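Local coordinates for protein serine acetyltransferase (Entamoeba histolytica, PDB 3P47) that binds L-cysteine and probably catalyses the transfer of an acetyl group to the hydroxyl of L-serine, a step in cysteine biosynthesis, at residues Val186-Thr191 against Val204-Met209. Residues are numbered along the deposited sequence; the frame is centred on the assembly and turned at random.
Sequences VVIGET and VTLGAM. With CYS (cysteine), chain B.
Val-187 and Leu-206 anchor two parallel strands through three backbone hydrogen bonds. Val-187 uses both its polar backbone atoms: its N gives to Val-204 O at 2.8 Å, and its O accepts from Leu-206 N at 2.8 Å with an N-H...O angle of 170°. Gly-189 N then reaches Leu-206 O at 3.0 Å, almost in line with that carbonyl. Three CA-H...O contacts back the ladder up, the shortest from Val-186 CA to Val-204 O at 3.1 Å.

Side-chain contact is looser than the backbone hydrogen bonding. On one face Ile-188 CG1 lies 4.5 Å from Leu-206 CD1; both side chains also touch Ile-194, which places them inside the coil. On the other face CB of Val-187 sits 3.8 Å from OG1 of Thr-205. That hydroxyl, turned beside its own backbone N (chi1 -73°), is hydrogen-bonded to NE2 of Gln-202 of the second subunit, and Val-187 packs on His-182 of that subunit, so both residues of this face meet the neighbouring chain.

Beyond Gly-189 and Gly-207 the chains part, and the partly exposed Glu-190, Thr-191 and Met-209 make no contact across the pair. Glu-190 instead forms a salt bridge with Arg-224, which also binds the cysteine, consistent with Glu-190 positioning a first-shell residue. Ala-208 O approaches CB of the cysteine to 3.3 Å, where the strands end at a site completed by Asp-116 and Asp-181 of the second subunit. The 18-residue offset between paired residues, three hexapeptides to a coil, fits the left-handed beta-helix of hexapeptide-repeat acyltransferases.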
ATOM      1  N   VAL A 186       9.654  -1.033   1.235  1.00 16.32           N
ATOM      2  CA  VAL A 186      10.922  -1.465   0.633  1.00 16.98           C
ATOM      3  C   VAL A 186      11.080  -0.824  -0.731  1.00 16.01           C
ATOM      4  O   VAL A 186      10.137  -0.817  -1.506  1.00 15.80           O
ATOM      5  CB  VAL A 186      11.013  -3.009   0.532  1.00 15.03           C
ATOM      6  CG1 VAL A 186      12.159  -3.456  -0.408  1.00 17.78           C
ATOM      7  CG2 VAL A 186      11.251  -3.576   1.918  1.00 18.23           C
ATOM      8  N   VAL A 187      12.249  -0.245  -1.017  1.00 16.50           N
ATOM      9  CA  VAL A 187      12.509   0.313  -2.338  1.00 16.62           C
ATOM     10  C   VAL A 187      13.842  -0.250  -2.829  1.00 17.88           C
ATOM     11  O   VAL A 187      14.857  -0.126  -2.129  1.00 17.45           O
ATOM     12  CB  VAL A 187      12.554   1.851  -2.297  1.00 18.09           C
ATOM     13  CG1 VAL A 187      13.050   2.397  -3.608  1.00 18.38           C
ATOM     14  CG2 VAL A 187      11.124   2.448  -1.967  1.00 14.78           C
ATOM     15  N   ILE A 188      13.842  -0.851  -4.021  1.00 17.16           N
ATOM     16  CA  ILE A 188      15.085  -1.413  -4.576  1.00 18.32           C
ATOM     17  C   ILE A 188      15.253  -0.875  -6.004  1.00 17.87           C
ATOM     18  O   ILE A 188      14.428  -1.109  -6.858  1.00 19.59           O
ATOM     19  CB  ILE A 188      15.072  -2.957  -4.561  1.00 17.22           C
ATOM     20  CG1 ILE A 188      14.952  -3.539  -3.108  1.00 19.03           C
ATOM     21  CG2 ILE A 188      16.341  -3.498  -5.312  1.00 17.47           C
ATOM     22  CD1 ILE A 188      14.717  -5.120  -3.125  1.00 20.53           C
ATOM     23  N   GLY A 189      16.337  -0.138  -6.236  1.00 19.77           N
ATOM     24  CA  GLY A 189      16.500   0.623  -7.464  1.00 19.56           C
ATOM     25  C   GLY A 189      16.959  -0.119  -8.708  1.00 20.04           C
ATOM     26  O   GLY A 189      17.463  -1.236  -8.668  1.00 19.56           O
ATOM     27  N   GLU A 190      16.756   0.561  -9.834  1.00 19.82           N
ATOM     28  CA  GLU A 190      17.107   0.100 -11.172  1.00 20.06           C
ATOM     29  C   GLU A 190      18.487  -0.560 -11.292  1.00 19.86           C
ATOM     30  O   GLU A 190      18.648  -1.501 -12.048  1.00 20.81           O
ATOM     31  CB  GLU A 190      17.026   1.288 -12.153  1.00 20.03           C
ATOM     32  CG  GLU A 190      17.311   0.851 -13.611  1.00 22.11           C
ATOM     33  CD  GLU A 190      16.929   1.905 -14.653  1.00 24.07           C
ATOM     34  OE1 GLU A 190      16.722   1.535 -15.826  1.00 19.92           O
ATOM     35  OE2 GLU A 190      16.833   3.079 -14.301  1.00 21.63           O
ATOM     36  N   THR A 191      19.474  -0.036 -10.587  1.00 20.97           N
ATOM     37  CA  THR A 191      20.812  -0.550 -10.728  1.00 21.48           C
ATOM     38  C   THR A 191      21.322  -1.251  -9.503  1.00 22.38           C
ATOM     39  O   THR A 191      22.501  -1.591  -9.427  1.00 22.81           O
ATOM     40  CB  THR A 191      21.820   0.518 -11.238  1.00 21.78           C
ATOM     41  OG1 THR A 191      21.997   1.528 -10.248  1.00 21.13           O
ATOM     42  CG2 THR A 191      21.292   1.120 -12.511  1.00 21.57           C
ATOM     43  N   VAL A 204      12.979  -0.613   4.139  1.00 18.52           N
ATOM     44  CA  VAL A 204      14.375  -0.597   3.695  1.00 18.21           C
ATOM     45  C   VAL A 204      14.492  -0.002   2.285  1.00 18.42           C
ATOM     46  O   VAL A 204      13.740  -0.374   1.372  1.00 17.68           O
ATOM     47  CB  VAL A 204      14.976  -2.022   3.715  1.00 19.35           C
ATOM     48  CG1 VAL A 204      16.228  -2.114   2.853  1.00 17.87           C
ATOM     49  CG2 VAL A 204      15.263  -2.486   5.138  1.00 18.68           C
ATOM     50  N   THR A 205      15.457   0.879   2.087  1.00 18.13           N
ATOM     51  CA  THR A 205      15.770   1.382   0.739  1.00 19.20           C
ATOM     52  C   THR A 205      17.162   0.902   0.354  1.00 20.23           C
ATOM     53  O   THR A 205      18.100   1.070   1.133  1.00 21.76           O
ATOM     54  CB  THR A 205      15.741   2.944   0.662  1.00 19.62           C
ATOM     55  OG1 THR A 205      14.379   3.419   0.705  1.00 18.46           O
ATOM     56  CG2 THR A 205      16.359   3.443  -0.677  1.00 20.19           C
ATOM     57  N   LEU A 206      17.271   0.329  -0.841  1.00 20.22           N
ATOM     58  CA  LEU A 206      18.571   0.081  -1.489  1.00 21.83           C
ATOM     59  C   LEU A 206      18.451   0.925  -2.741  1.00 21.47           C
ATOM     60  O   LEU A 206      17.907   0.486  -3.760  1.00 20.35           O
ATOM     61  CB  LEU A 206      18.707  -1.412  -1.827  1.00 22.79           C
ATOM     62  CG  LEU A 206      18.981  -2.334  -0.631  1.00 23.91           C
ATOM     63  CD1 LEU A 206      18.894  -3.805  -0.993  1.00 25.96           C
ATOM     64  CD2 LEU A 206      20.382  -2.044  -0.058  1.00 25.96           C
ATOM     65  N   GLY A 207      18.884   2.173  -2.645  1.00 21.14           N
ATOM     66  CA  GLY A 207      18.387   3.150  -3.604  1.00 22.13           C
ATOM     67  C   GLY A 207      19.309   4.318  -3.754  1.00 22.23           C
ATOM     68  O   GLY A 207      20.509   4.169  -3.602  1.00 20.99           O
ATOM     69  N   ALA A 208      18.728   5.467  -4.099  1.00 23.16           N
ATOM     70  CA  ALA A 208      19.480   6.698  -4.253  1.00 24.39           C
ATOM     71  C   ALA A 208      18.520   7.857  -3.995  1.00 25.45           C
ATOM     72  O   ALA A 208      17.285   7.713  -4.139  1.00 25.14           O
ATOM     73  CB  ALA A 208      20.059   6.803  -5.676  1.00 23.58           C
ATOM     74  N   MET A 209      19.102   8.993  -3.628  1.00 26.69           N
ATOM     75  CA  MET A 209      18.392  10.261  -3.518  1.00 28.63           C
ATOM     76  C   MET A 209      19.095  11.280  -4.407  1.00 28.98           C
ATOM     77  O   MET A 209      20.313  11.260  -4.509  1.00 29.88           O
ATOM     78  CB  MET A 209      18.554  10.798  -2.121  1.00 29.73           C
ATOM     79  CG  MET A 209      17.931  10.049  -1.028  1.00 33.71           C
ATOM     80  SD  MET A 209      18.037  11.196   0.342  1.00 35.24           S
ATOM     81  CE  MET A 209      19.804  11.350   0.656  1.00 36.33           C
TER
HETATM   82  N   CYS B 314      14.143   6.910  -8.820  1.00 21.30           N
HETATM   83  CA  CYS B 314      15.513   7.435  -8.539  1.00 25.12           C
HETATM   84  C   CYS B 314      16.592   6.635  -9.291  1.00 23.40           C
HETATM   85  O   CYS B 314      17.766   6.854  -9.100  1.00 25.10           O
HETATM   86  CB  CYS B 314      15.761   7.363  -7.037  1.00 25.21           C
HETATM   87  SG  CYS B 314      15.890   5.683  -6.616  1.00 35.08           S
HETATM   88  OXT CYS B 314      16.308   5.745 -10.081  1.00 23.37           O